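Local coordinates for Non-structural maintenance of chromosomes element 1 homolog (Xenopus laevis, PDB 7DG2), which probably serves as a RING-type E3 ubiquitin ligase subunit of the SMC5-SMC6 DNA-repair complex, acting together with a MAGE-family partner, at residues 84-87 with 88-91; 98-101 with 102-105; 141-144 with 145-148; 163-166 with 167-171. One frame throughout, in Å; residues are numbered along the deposited sequence.

Contact 1. Residues 84-87 with 88-91; sequences ENDI and TKMA
Asn85 CG and Thr88 OG1 each sit between the backbone N and the carbonyl carbon of their own residue (chi1 66° and 60°), and this folds both polar groups back against the main chain, where each finds the other's amide. Asn85 OD1 takes the N-H of Thr88 at 2.8 Å, almost straight along the amide C=O. In return Asn85 N reaches Thr88 OG1 at 3.0 Å with a nearly linear N-H. The two short side chains cross at about a right angle, and the Thr88 methyl CG2 lies 3.5 Å from Asn85 OD1. A weak bond from Ile87 N to the same OD1 adds an Asx turn, so one amide oxygen faces two backbone N-H groups, the second weakly. Thr88 OG1 has a further partner, the carbonyl of Gly73 of the Nse4 chain.

Next along the chain, the extended Lys89 side chain runs past the carbonyl of Asn85, its CG 3.3 Å from Asn85 O. Lys89 NZ and Asp86 OD1 are 4.4 Å apart, too far for a salt bridge, and a water joins them, donating to OD1 and accepting from NZ. Buried Ile87 packs on Ile22 of the MAGE-domain chain. Asparagine suits the first position as an amide acceptor and threonine the fourth as a compact hydroxyl; their reciprocal bonds form a capping box over residues 85-88, with Asn85 as N-cap, leading into the 3-10 segment 88-90.

Contact 2. Residues 98-101 with 102-105; sequences ELEL and FRKT
Leu101 and Thr105 meet through one carbonyl: Leu101 O accepts both Thr105 N and Thr105 OG1, each at 2.9 Å. The two donors come from opposite faces of the carbonyl plane, the hydroxyl from well above it. Thr105 can do this because its OG1 lies beside its own backbone N (chi1 -61°), turned back along the helix, while CG2 takes the position anti to that N. Threonine suits this buried place: its hydroxyl is satisfied within the helix, and the side chain packs on Ile122 and Leu125.

Arg103 follows a different course. Arg103 CG starts beside the backbone N and passes 3.3 Å from Leu99 O; a bend at chi3 (-56°) then turns the guanidinium back over the previous turn. One of its faces covers Leu99 O and Glu100 CA, with Arg103 CZ 3.9 Å from the latter. Segments 98-101 and 102-105 are consecutive turns of alpha-helix 96-111, in a region consistent with a winged-helix domain. Arginine suits its position here because a long chain with a flat cationic end can lie over the helix backbone and still make a cation-pi contact with Phe75 of the Nse4 chain.

Glu100 extends at about a right angle to Arg103. Although the carboxylate and guanidinium planes are only 14° apart, Glu100 OE2 and Arg103 NH1 are separated by 5.4 Å. Lys104 bends at both chi2 and chi3, its CG passing 3.4 Å from Glu100 O. Long, flexible chains let both charges find partners elsewhere, Glu100 by a hydrogen bond with Ser131 and Lys104 by a salt bridge with Glu107.

Contact 3. Residues 141-144 with 145-148; sequences QLLQ and SFVQ
Leu142 lies over one face of the Phe146 ring, one helical turn along, in the close-packed part of this contact. Leu142 CG is 3.5 Å from Phe146 CE2, while CD1 makes a CH-pi contact 4.0 Å from the ring centroid and 28° off the normal. Leu142 CD2 keeps to the same side of the ring, 3.7 Å from Phe146 CE2. Leucine CG is anti to the backbone N (chi1 178°), whereas the phenylalanine CG stands beside its own N (chi1 -71°); these torsions let the Leu142 end reach the ring, and the side chains cross at a slant. In the backbone, Phe146 N bonds to Leu142 O at 2.9 Å, within the carbonyl plane. Tyr94 and Phe102 meet the ring edge-to-face, and Leu143 adds a longer apolar contact.

The other side of helix 136-148 is looser. Gln144 is exposed, and although a bend at chi2 brings its amide over the next turn, Gln144 NE2 comes no closer than 4.1 Å to Val147 CG1. The backbone there is regular, with Gln148 N on Gln144 O at 2.9 Å. The helix end is an interface and not plain solvent: the carbonyl of Gln148 accepts a hydrogen bond from Arg91 NH1 of the MAGE-domain chain.

A branched aliphatic group suits a buried aromatic face because many weak contacts can form without polar atoms to satisfy; amides suit the solvent side because water can supply their hydrogen bonds. The chemistry thus implies an amphipathic helix whose grip on the core is mainly apolar, with a few hydrogen bonds such as Ser145 to Tyr94.

Contact 4. Residues 163-166 with 167-171; sequences TRCI and MELEH. With ACT (acetate ion), chain D.
Met167 leans back over Thr163, one turn earlier in the helix, and can be followed outward from its CB. Met167 CB lies 3.5 Å from Thr163 O, the carbonyl that also accepts Met167 N. Met167 CG, placed beside the backbone N (chi1 -72°), comes still nearer to Thr163 O, at 3.3 Å. Met167 SD then meets the methyl CG2 of Thr163 at 3.7 Å, and a bend at chi3 turns CE off from there. Flexible and apolar, methionine fits this seam, where its side chain also packs on Ile20 and Ala78 of two strands.

On another side of the helix Cys165 SG touches Leu169 CD1 at 3.7 Å, a small thiol against a leucine methyl, both residues buried. Arg164 extends to where it makes a cation-pi contact with Trp151. At its edge, Arg164 NH1 donates a nearly straight bond of 2.9 Å to O of an acetate ion, probably from the crystallisation liquor, while NE donates to a water that joins it to Glu168 OE2. Glu168 OE1 accepts the backbone N-H groups of Met71 and Leu72 of the Nse4 chain, and the nearby positive charge may contribute, through the water, to holding the glutamate charged.

Further along, Glu170 OE1 accepts a hydrogen bond from Val190 N and forms a salt bridge with Arg174. Helix 163-176 follows strands 152-155 and 158-161, in a fold consistent with a winged helix, and leads toward the zinc-binding RING-like domain.

How the contacts relate
The four contacts follow one another along the chain within the Nse1 family region. Contact 1 lies in the loop between strand 75-81 and helix 96-111, and the others on helices 96-111, 136-148 and 163-176. Contacts 2 and 3 have centres about 12 Å apart and touch where Phe102 CB meets Phe146 CZ at 3.7 Å; contact 4 joins contact 2 through Phe102 CZ and Cys165 SG, 3.8 Å apart. Phe102 therefore links three helices in one core. Contact 1 stays apart, about 17 Å from contact 2 between centres. Contacts 1, 2 and 4 all meet Nse4, while contacts 1 and 3 reach the MAGE-domain chain, so this region binds both partners.

Contact 1. Residues 84-87 with 88-91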
ATOM      1  N   GLU A  84      17.604  -5.246   6.330  1.00 20.48           N
ATOM      2  CA  GLU A  84      17.173  -6.631   6.191  1.00 20.85           C
ATOM      3  C   GLU A  84      17.279  -7.262   7.574  1.00 23.34           C
ATOM      4  O   GLU A  84      18.388  -7.455   8.077  1.00 25.36           O
ATOM      5  CB  GLU A  84      18.032  -7.367   5.152  1.00 24.00           C
ATOM      6  CG  GLU A  84      18.178  -6.583   3.826  1.00 27.32           C
ATOM      7  CD  GLU A  84      19.285  -7.099   2.896  1.00 35.71           C
ATOM      8  OE1 GLU A  84      19.101  -8.159   2.261  1.00 33.05           O
ATOM      9  OE2 GLU A  84      20.336  -6.426   2.792  1.00 39.73           O
ATOM     10  N   ASN A  85      16.144  -7.553   8.207  1.00 22.42           N
ATOM     11  CA  ASN A  85      16.186  -8.129   9.558  1.00 25.15           C
ATOM     12  C   ASN A  85      14.999  -9.075   9.753  1.00 24.15           C
ATOM     13  O   ASN A  85      14.255  -9.376   8.816  1.00 23.48           O
ATOM     14  CB  ASN A  85      16.252  -7.011  10.613  1.00 22.95           C
ATOM     15  CG  ASN A  85      14.996  -6.162  10.670  1.00 21.89           C
ATOM     16  OD1 ASN A  85      13.909  -6.593  10.293  1.00 24.51           O
ATOM     17  ND2 ASN A  85      15.140  -4.940  11.180  1.00 29.93           N
ATOM     18  N   ASP A  86      14.834  -9.563  10.991  1.00 26.61           N
ATOM     19  CA  ASP A  86      13.762 -10.510  11.285  1.00 23.47           C
ATOM     20  C   ASP A  86      12.386  -9.876  11.137  1.00 21.15           C
ATOM     21  O   ASP A  86      11.412 -10.570  10.819  1.00 22.74           O
ATOM     22  CB  ASP A  86      13.907 -11.057  12.710  1.00 29.76           C
ATOM     23  CG  ASP A  86      15.012 -12.085  12.846  1.00 40.17           C
ATOM     24  OD1 ASP A  86      15.643 -12.446  11.830  1.00 35.62           O
ATOM     25  OD2 ASP A  86      15.242 -12.536  13.989  1.00 43.82           O
ATOM     26  N   ILE A  87      12.279  -8.574  11.391  1.00 19.45           N
ATOM     27  CA  ILE A  87      10.987  -7.909  11.286  1.00 17.62           C
ATOM     28  C   ILE A  87      10.615  -7.665   9.824  1.00 17.32           C
ATOM     29  O   ILE A  87       9.462  -7.862   9.428  1.00 16.32           O
ATOM     30  CB  ILE A  87      11.013  -6.602  12.100  1.00 19.65           C
ATOM     31  CG1 ILE A  87      11.245  -6.925  13.584  1.00 22.40           C
ATOM     32  CG2 ILE A  87       9.715  -5.827  11.902  1.00 20.38           C
ATOM     33  CD1 ILE A  87      11.497  -5.696  14.434  1.00 22.68           C
ATOM     34  N   THR A  88      11.569  -7.238   8.994  1.00 16.08           N
ATOM     35  CA  THR A  88      11.211  -6.988   7.600  1.00 16.81           C
ATOM     36  C   THR A  88      10.795  -8.276   6.903  1.00 17.52           C
ATOM     37  O   THR A  88       9.949  -8.256   6.003  1.00 14.81           O
ATOM     38  CB  THR A  88      12.365  -6.322   6.847  1.00 19.72           C
ATOM     39  OG1 THR A  88      13.518  -7.170   6.869  1.00 19.57           O
ATOM     40  CG2 THR A  88      12.708  -4.988   7.480  1.00 19.71           C
ATOM     41  N   LYS A  89      11.345  -9.415   7.331  1.00 16.72           N
ATOM     42  CA  LYS A  89      10.924 -10.683   6.755  1.00 18.14           C
ATOM     43  C   LYS A  89       9.476 -11.028   7.078  1.00 18.48           C
ATOM     44  O   LYS A  89       8.929 -11.957   6.467  1.00 20.20           O
ATOM     45  CB  LYS A  89      11.838 -11.816   7.236  1.00 20.78           C
ATOM     46  CG  LYS A  89      13.254 -11.706   6.734  1.00 25.65           C
ATOM     47  CD  LYS A  89      14.126 -12.796   7.351  1.00 29.78           C
ATOM     48  CE  LYS A  89      15.580 -12.591   6.998  1.00 38.04           C
ATOM     49  NZ  LYS A  89      16.451 -13.594   7.665  1.00 44.61           N
ATOM     50  N   MET A  90       8.858 -10.347   8.043  1.00 16.69           N
ATOM     51  CA  MET A  90       7.450 -10.582   8.337  1.00 15.77           C
ATOM     52  C   MET A  90       6.514  -9.896   7.346  1.00 17.66           C
ATOM     53  O   MET A  90       5.294  -9.997   7.504  1.00 18.58           O
ATOM     54  CB  MET A  90       7.130 -10.128   9.767  1.00 18.63           C
ATOM     55  CG  MET A  90       8.008 -10.787  10.822  1.00 16.91           C
ATOM     56  SD  MET A  90       7.706  -9.977  12.414  1.00 22.79           S
ATOM     57  CE  MET A  90       8.910 -10.793  13.465  1.00 26.23           C
ATOM     58  N   ALA A  91       7.042  -9.220   6.324  1.00 15.96           N
ATOM     59  CA  ALA A  91       6.192  -8.652   5.284  1.00 17.05           C
ATOM     60  C   ALA A  91       5.273  -9.724   4.712  1.00 15.56           C
ATOM     61  O   ALA A  91       5.674 -10.878   4.567  1.00 17.28           O
ATOM     62  CB  ALA A  91       7.054  -8.047   4.172  1.00 16.36           C
TER
HETATM   63  O   HOH W   1      17.200 -11.615   9.781  1.00 39.70           O

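Contact 2. Residues 98-101 with 102-105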
ATOM      1  N   GLU A  98       6.560 -17.174  -4.582  1.00 16.95           N
ATOM      2  CA  GLU A  98       6.388 -15.973  -5.398  1.00 17.97           C
ATOM      3  C   GLU A  98       7.635 -15.097  -5.377  1.00 16.69           C
ATOM      4  O   GLU A  98       8.028 -14.542  -6.411  1.00 15.65           O
ATOM      5  CB  GLU A  98       5.167 -15.187  -4.902  1.00 17.67           C
ATOM      6  CG  GLU A  98       3.870 -15.996  -5.011  1.00 17.97           C
ATOM      7  CD  GLU A  98       2.646 -15.240  -4.524  1.00 24.61           C
ATOM      8  OE1 GLU A  98       1.547 -15.449  -5.089  1.00 25.36           O
ATOM      9  OE2 GLU A  98       2.780 -14.445  -3.572  1.00 21.71           O
ATOM     10  N   LEU A  99       8.264 -14.947  -4.206  1.00 14.69           N
ATOM     11  CA  LEU A  99       9.477 -14.144  -4.118  1.00 14.77           C
ATOM     12  C   LEU A  99      10.682 -14.876  -4.709  1.00 16.57           C
ATOM     13  O   LEU A  99      11.607 -14.229  -5.218  1.00 14.88           O
ATOM     14  CB  LEU A  99       9.729 -13.744  -2.658  1.00 15.43           C
ATOM     15  CG  LEU A  99       8.689 -12.734  -2.164  1.00 16.45           C
ATOM     16  CD1 LEU A  99       8.942 -12.318  -0.714  1.00 21.35           C
ATOM     17  CD2 LEU A  99       8.676 -11.503  -3.081  1.00 17.86           C
ATOM     18  N   GLU A 100      10.689 -16.214  -4.672  1.00 14.88           N
ATOM     19  CA  GLU A 100      11.725 -16.934  -5.405  1.00 16.73           C
ATOM     20  C   GLU A 100      11.637 -16.621  -6.895  1.00 15.45           C
ATOM     21  O   GLU A 100      12.659 -16.364  -7.554  1.00 16.95           O
ATOM     22  CB  GLU A 100      11.604 -18.444  -5.179  1.00 17.82           C
ATOM     23  CG  GLU A 100      12.803 -19.197  -5.772  1.00 21.53           C
ATOM     24  CD  GLU A 100      12.659 -20.714  -5.747  1.00 33.38           C
ATOM     25  OE1 GLU A 100      13.287 -21.374  -6.614  1.00 34.28           O
ATOM     26  OE2 GLU A 100      11.917 -21.236  -4.885  1.00 26.23           O
ATOM     27  N   LEU A 101      10.423 -16.606  -7.437  1.00 14.58           N
ATOM     28  CA  LEU A 101      10.283 -16.295  -8.856  1.00 14.47           C
ATOM     29  C   LEU A 101      10.665 -14.845  -9.120  1.00 17.11           C
ATOM     30  O   LEU A 101      11.290 -14.549 -10.141  1.00 14.71           O
ATOM     31  CB  LEU A 101       8.860 -16.586  -9.342  1.00 14.88           C
ATOM     32  CG  LEU A 101       8.599 -16.316 -10.831  1.00 15.09           C
ATOM     33  CD1 LEU A 101       9.548 -17.143 -11.717  1.00 16.34           C
ATOM     34  CD2 LEU A 101       7.148 -16.612 -11.197  1.00 17.96           C
ATOM     35  N   PHE A 102      10.318 -13.928  -8.202  1.00 15.10           N
ATOM     36  CA  PHE A 102      10.753 -12.545  -8.369  1.00 11.85           C
ATOM     37  C   PHE A 102      12.275 -12.466  -8.446  1.00 13.50           C
ATOM     38  O   PHE A 102      12.830 -11.792  -9.326  1.00 16.29           O
ATOM     39  CB  PHE A 102      10.239 -11.641  -7.230  1.00 11.62           C
ATOM     40  CG  PHE A 102      10.656 -10.209  -7.414  1.00 14.98           C
ATOM     41  CD1 PHE A 102       9.971  -9.392  -8.291  1.00 15.48           C
ATOM     42  CD2 PHE A 102      11.775  -9.707  -6.769  1.00 16.95           C
ATOM     43  CE1 PHE A 102      10.386  -8.082  -8.495  1.00 16.44           C
ATOM     44  CE2 PHE A 102      12.200  -8.414  -6.986  1.00 16.81           C
ATOM     45  CZ  PHE A 102      11.499  -7.608  -7.854  1.00 17.15           C
ATOM     46  N   ARG A 103      12.972 -13.177  -7.548  1.00 13.36           N
ATOM     47  CA  ARG A 103      14.428 -13.095  -7.530  1.00 15.89           C
ATOM     48  C   ARG A 103      15.031 -13.676  -8.804  1.00 16.15           C
ATOM     49  O   ARG A 103      15.977 -13.100  -9.357  1.00 17.23           O
ATOM     50  CB  ARG A 103      15.000 -13.808  -6.308  1.00 16.98           C
ATOM     51  CG  ARG A 103      14.674 -13.092  -4.984  1.00 21.94           C
ATOM     52  CD  ARG A 103      15.523 -13.630  -3.822  1.00 24.44           C
ATOM     53  NE  ARG A 103      15.385 -15.071  -3.639  1.00 34.19           N
ATOM     54  CZ  ARG A 103      14.463 -15.652  -2.871  1.00 34.80           C
ATOM     55  NH1 ARG A 103      14.423 -16.979  -2.768  1.00 34.05           N
ATOM     56  NH2 ARG A 103      13.574 -14.917  -2.213  1.00 35.29           N
ATOM     57  N   LYS A 104      14.503 -14.808  -9.283  1.00 15.94           N
ATOM     58  CA  LYS A 104      15.049 -15.386 -10.514  1.00 15.80           C
ATOM     59  C   LYS A 104      14.750 -14.500 -11.714  1.00 16.79           C
ATOM     60  O   LYS A 104      15.577 -14.385 -12.630  1.00 16.27           O
ATOM     61  CB  LYS A 104      14.503 -16.801 -10.748  1.00 17.41           C
ATOM     62  CG  LYS A 104      14.865 -17.820  -9.660  1.00 21.51           C
ATOM     63  CD  LYS A 104      16.372 -17.916  -9.440  1.00 24.37           C
ATOM     64  CE  LYS A 104      17.092 -18.511 -10.645  1.00 26.66           C
ATOM     65  NZ  LYS A 104      18.566 -18.661 -10.383  1.00 31.50           N
ATOM     66  N   THR A 105      13.572 -13.862 -11.734  1.00 15.59           N
ATOM     67  CA  THR A 105      13.246 -12.933 -12.818  1.00 15.96           C
ATOM     68  C   THR A 105      14.162 -11.712 -12.783  1.00 16.57           C
ATOM     69  O   THR A 105      14.681 -11.271 -13.818  1.00 16.76           O
ATOM     70  CB  THR A 105      11.771 -12.519 -12.708  1.00 14.80           C
ATOM     71  OG1 THR A 105      10.935 -13.684 -12.835  1.00 14.65           O
ATOM     72  CG2 THR A 105      11.394 -11.510 -13.793  1.00 13.75           C
TER

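Contact 3. Residues 141-144 with 145-148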
ATOM      1  N   GLN A 141      -0.985 -13.954 -13.039  1.00 20.46           N
ATOM      2  CA  GLN A 141      -1.579 -13.105 -12.009  1.00 22.37           C
ATOM      3  C   GLN A 141      -0.519 -12.493 -11.095  1.00 20.26           C
ATOM      4  O   GLN A 141      -0.664 -11.345 -10.644  1.00 21.37           O
ATOM      5  CB  GLN A 141      -2.600 -13.916 -11.210  1.00 26.38           C
ATOM      6  CG  GLN A 141      -3.883 -14.153 -12.003  1.00 31.28           C
ATOM      7  CD  GLN A 141      -4.844 -15.090 -11.303  1.00 42.10           C
ATOM      8  OE1 GLN A 141      -4.431 -15.954 -10.527  1.00 41.88           O
ATOM      9  NE2 GLN A 141      -6.136 -14.925 -11.572  1.00 42.66           N
ATOM     10  N   LEU A 142       0.555 -13.235 -10.811  1.00 18.85           N
ATOM     11  CA  LEU A 142       1.627 -12.694  -9.983  1.00 17.08           C
ATOM     12  C   LEU A 142       2.346 -11.559 -10.696  1.00 17.66           C
ATOM     13  O   LEU A 142       2.667 -10.531 -10.084  1.00 17.27           O
ATOM     14  CB  LEU A 142       2.619 -13.806  -9.610  1.00 16.83           C
ATOM     15  CG  LEU A 142       3.826 -13.359  -8.784  1.00 15.85           C
ATOM     16  CD1 LEU A 142       3.366 -12.850  -7.403  1.00 17.01           C
ATOM     17  CD2 LEU A 142       4.863 -14.486  -8.611  1.00 17.90           C
ATOM     18  N   LEU A 143       2.629 -11.740 -11.986  1.00 16.27           N
ATOM     19  CA  LEU A 143       3.268 -10.671 -12.748  1.00 18.26           C
ATOM     20  C   LEU A 143       2.397  -9.426 -12.766  1.00 19.28           C
ATOM     21  O   LEU A 143       2.904  -8.304 -12.652  1.00 19.37           O
ATOM     22  CB  LEU A 143       3.564 -11.143 -14.170  1.00 17.80           C
ATOM     23  CG  LEU A 143       4.665 -12.185 -14.253  1.00 17.40           C
ATOM     24  CD1 LEU A 143       4.733 -12.716 -15.700  1.00 17.66           C
ATOM     25  CD2 LEU A 143       5.987 -11.563 -13.867  1.00 20.22           C
ATOM     26  N   GLN A 144       1.081  -9.595 -12.880  1.00 19.41           N
ATOM     27  CA  GLN A 144       0.230  -8.410 -12.876  1.00 22.92           C
ATOM     28  C   GLN A 144       0.281  -7.702 -11.525  1.00 18.06           C
ATOM     29  O   GLN A 144       0.223  -6.466 -11.469  1.00 18.84           O
ATOM     30  CB  GLN A 144      -1.210  -8.776 -13.248  1.00 24.47           C
ATOM     31  CG  GLN A 144      -2.153  -7.567 -13.295  1.00 30.56           C
ATOM     32  CD  GLN A 144      -1.650  -6.442 -14.218  1.00 38.49           C
ATOM     33  OE1 GLN A 144      -1.499  -6.637 -15.430  1.00 46.02           O
ATOM     34  NE2 GLN A 144      -1.390  -5.262 -13.641  1.00 34.89           N
ATOM     35  N   SER A 145       0.432  -8.459 -10.441  1.00 18.45           N
ATOM     36  CA  SER A 145       0.606  -7.842  -9.131  1.00 16.75           C
ATOM     37  C   SER A 145       1.929  -7.088  -9.051  1.00 17.37           C
ATOM     38  O   SER A 145       1.971  -5.951  -8.573  1.00 19.74           O
ATOM     39  CB  SER A 145       0.517  -8.899  -8.025  1.00 19.02           C
ATOM     40  OG  SER A 145       0.759  -8.299  -6.758  1.00 20.07           O
ATOM     41  N   PHE A 146       3.028  -7.707  -9.512  1.00 17.19           N
ATOM     42  CA  PHE A 146       4.318  -7.022  -9.493  1.00 15.95           C
ATOM     43  C   PHE A 146       4.257  -5.723 -10.285  1.00 18.64           C
ATOM     44  O   PHE A 146       4.905  -4.741  -9.917  1.00 16.61           O
ATOM     45  CB  PHE A 146       5.423  -7.923 -10.059  1.00 16.01           C
ATOM     46  CG  PHE A 146       5.811  -9.078  -9.159  1.00 17.06           C
ATOM     47  CD1 PHE A 146       5.704  -8.984  -7.786  1.00 18.17           C
ATOM     48  CD2 PHE A 146       6.308 -10.248  -9.708  1.00 16.92           C
ATOM     49  CE1 PHE A 146       6.058 -10.050  -6.959  1.00 18.20           C
ATOM     50  CE2 PHE A 146       6.678 -11.318  -8.893  1.00 16.86           C
ATOM     51  CZ  PHE A 146       6.549 -11.221  -7.520  1.00 17.49           C
ATOM     52  N   VAL A 147       3.490  -5.702 -11.380  1.00 16.39           N
ATOM     53  CA  VAL A 147       3.348  -4.469 -12.156  1.00 16.41           C
ATOM     54  C   VAL A 147       2.488  -3.461 -11.402  1.00 19.89           C
ATOM     55  O   VAL A 147       2.839  -2.281 -11.294  1.00 21.80           O
ATOM     56  CB  VAL A 147       2.773  -4.777 -13.548  1.00 17.75           C
ATOM     57  CG1 VAL A 147       2.292  -3.509 -14.229  1.00 22.90           C
ATOM     58  CG2 VAL A 147       3.847  -5.478 -14.388  1.00 19.19           C
ATOM     59  N   GLN A 148       1.364  -3.920 -10.854  1.00 18.57           N
ATOM     60  CA  GLN A 148       0.481  -3.028 -10.107  1.00 21.67           C
ATOM     61  C   GLN A 148       1.201  -2.395  -8.921  1.00 22.58           C
ATOM     62  O   GLN A 148       1.005  -1.208  -8.631  1.00 22.39           O
ATOM     63  CB  GLN A 148      -0.753  -3.802  -9.645  1.00 22.80           C
ATOM     64  CG  GLN A 148      -1.573  -3.105  -8.567  1.00 32.20           C
ATOM     65  CD  GLN A 148      -2.347  -1.921  -9.102  1.00 36.26           C
ATOM     66  OE1 GLN A 148      -2.581  -1.813 -10.308  1.00 43.10           O
ATOM     67  NE2 GLN A 148      -2.740  -1.012  -8.204  1.00 40.29           N
TER

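Contact 4. Residues 163-166 with 167-171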
ATOM      1  N   THR A 163      11.586   1.607 -11.763  1.00 14.97           N
ATOM      2  CA  THR A 163      12.465   2.565 -11.097  1.00 16.36           C
ATOM      3  C   THR A 163      12.422   2.395  -9.580  1.00 16.52           C
ATOM      4  O   THR A 163      13.456   2.443  -8.912  1.00 16.20           O
ATOM      5  CB  THR A 163      12.072   3.988 -11.487  1.00 17.68           C
ATOM      6  OG1 THR A 163      12.159   4.119 -12.911  1.00 17.86           O
ATOM      7  CG2 THR A 163      13.000   5.001 -10.827  1.00 17.80           C
ATOM      8  N   ARG A 164      11.229   2.172  -9.027  1.00 17.24           N
ATOM      9  CA  ARG A 164      11.106   1.958  -7.585  1.00 17.00           C
ATOM     10  C   ARG A 164      11.966   0.795  -7.121  1.00 16.08           C
ATOM     11  O   ARG A 164      12.616   0.863  -6.069  1.00 16.56           O
ATOM     12  CB  ARG A 164       9.650   1.687  -7.222  1.00 17.49           C
ATOM     13  CG  ARG A 164       9.457   1.516  -5.704  1.00 17.80           C
ATOM     14  CD  ARG A 164       8.236   0.679  -5.399  1.00 21.63           C
ATOM     15  NE  ARG A 164       7.906   0.646  -3.972  1.00 16.60           N
ATOM     16  CZ  ARG A 164       6.723   0.246  -3.517  1.00 19.78           C
ATOM     17  NH1 ARG A 164       5.780  -0.130  -4.367  1.00 18.45           N
ATOM     18  NH2 ARG A 164       6.470   0.235  -2.219  1.00 20.27           N
ATOM     19  N   CYS A 165      11.977  -0.293  -7.897  1.00 14.06           N
ATOM     20  CA  CYS A 165      12.745  -1.468  -7.517  1.00 15.63           C
ATOM     21  C   CYS A 165      14.242  -1.186  -7.559  1.00 16.22           C
ATOM     22  O   CYS A 165      14.978  -1.562  -6.643  1.00 17.46           O
ATOM     23  CB  CYS A 165      12.381  -2.619  -8.446  1.00 15.90           C
ATOM     24  SG  CYS A 165      13.115  -4.186  -7.934  1.00 20.90           S
ATOM     25  N   ILE A 166      14.714  -0.524  -8.621  1.00 17.11           N
ATOM     26  CA  ILE A 166      16.132  -0.185  -8.701  1.00 17.89           C
ATOM     27  C   ILE A 166      16.535   0.739  -7.553  1.00 17.36           C
ATOM     28  O   ILE A 166      17.600   0.572  -6.942  1.00 20.25           O
ATOM     29  CB  ILE A 166      16.445   0.440 -10.072  1.00 16.94           C
ATOM     30  CG1 ILE A 166      16.017  -0.515 -11.182  1.00 17.95           C
ATOM     31  CG2 ILE A 166      17.919   0.815 -10.156  1.00 21.26           C
ATOM     32  CD1 ILE A 166      15.989   0.135 -12.589  1.00 19.56           C
ATOM     33  N   MET A 167      15.685   1.718  -7.230  1.00 18.05           N
ATOM     34  CA  MET A 167      16.007   2.647  -6.151  1.00 19.48           C
ATOM     35  C   MET A 167      16.143   1.920  -4.823  1.00 21.19           C
ATOM     36  O   MET A 167      17.106   2.141  -4.076  1.00 20.79           O
ATOM     37  CB  MET A 167      14.945   3.741  -6.072  1.00 17.75           C
ATOM     38  CG  MET A 167      15.025   4.750  -7.233  1.00 17.99           C
ATOM     39  SD  MET A 167      13.698   5.961  -7.290  1.00 20.74           S
ATOM     40  CE  MET A 167      14.048   6.934  -5.816  1.00 21.61           C
ATOM     41  N   GLU A 168      15.212   1.011  -4.523  1.00 16.19           N
ATOM     42  CA  GLU A 168      15.292   0.328  -3.234  1.00 17.01           C
ATOM     43  C   GLU A 168      16.394  -0.730  -3.208  1.00 17.19           C
ATOM     44  O   GLU A 168      17.065  -0.910  -2.181  1.00 17.87           O
ATOM     45  CB  GLU A 168      13.955  -0.314  -2.888  1.00 14.87           C
ATOM     46  CG  GLU A 168      13.949  -0.874  -1.470  1.00 17.14           C
ATOM     47  CD  GLU A 168      12.572  -1.312  -1.046  1.00 19.05           C
ATOM     48  OE1 GLU A 168      12.185  -2.456  -1.374  1.00 18.12           O
ATOM     49  OE2 GLU A 168      11.870  -0.493  -0.415  1.00 19.79           O
ATOM     50  N   LEU A 169      16.591  -1.447  -4.313  1.00 17.37           N
ATOM     51  CA  LEU A 169      17.494  -2.593  -4.351  1.00 18.95           C
ATOM     52  C   LEU A 169      18.864  -2.269  -4.937  1.00 20.35           C
ATOM     53  O   LEU A 169      19.646  -3.193  -5.173  1.00 22.19           O
ATOM     54  CB  LEU A 169      16.867  -3.746  -5.145  1.00 16.76           C
ATOM     55  CG  LEU A 169      15.606  -4.368  -4.533  1.00 21.21           C
ATOM     56  CD1 LEU A 169      15.214  -5.631  -5.300  1.00 21.34           C
ATOM     57  CD2 LEU A 169      15.838  -4.710  -3.105  1.00 21.16           C
ATOM     58  N   GLU A 170      19.170  -0.985  -5.157  1.00 21.41           N
ATOM     59  CA  GLU A 170      20.432  -0.576  -5.781  1.00 24.17           C
ATOM     60  C   GLU A 170      21.635  -1.260  -5.143  1.00 26.55           C
ATOM     61  O   GLU A 170      22.458  -1.874  -5.832  1.00 26.46           O
ATOM     62  CB  GLU A 170      20.564   0.953  -5.689  1.00 26.99           C
ATOM     63  CG  GLU A 170      21.932   1.533  -6.058  1.00 34.75           C
ATOM     64  CD  GLU A 170      22.120   1.697  -7.557  1.00 37.99           C
ATOM     65  OE1 GLU A 170      23.273   1.579  -8.034  1.00 34.73           O
ATOM     66  OE2 GLU A 170      21.117   1.955  -8.262  1.00 36.87           O
ATOM     67  N   HIS A 171      21.758  -1.171  -3.821  1.00 25.68           N
ATOM     68  CA  HIS A 171      22.940  -1.714  -3.173  1.00 28.19           C
ATOM     69  C   HIS A 171      22.835  -3.213  -2.976  1.00 27.88           C
ATOM     70  O   HIS A 171      23.849  -3.917  -3.044  1.00 28.11           O
ATOM     71  CB  HIS A 171      23.171  -0.977  -1.858  1.00 30.12           C
ATOM     72  CG  HIS A 171      23.290   0.500  -2.049  1.00 34.98           C
ATOM     73  ND1 HIS A 171      22.198   1.341  -2.035  1.00 39.45           N
ATOM     74  CD2 HIS A 171      24.361   1.275  -2.346  1.00 36.31           C
ATOM     75  CE1 HIS A 171      22.596   2.578  -2.274  1.00 39.41           C
ATOM     76  NE2 HIS A 171      23.904   2.564  -2.467  1.00 40.32           N
TER
HETATM   77  C   ACT D 301       2.777   0.111  -2.810  1.00 35.73           C
HETATM   78  O   ACT D 301       3.313  -1.031  -3.037  1.00 31.92           O
HETATM   79  OXT ACT D 301       2.841   0.824  -1.759  1.00 32.28           O
HETATM   80  CH3 ACT D 301       1.946   0.705  -4.005  1.00 35.16           C
HETATM   81  O   HOH W   2       9.808   0.876  -1.769  1.00 21.21           O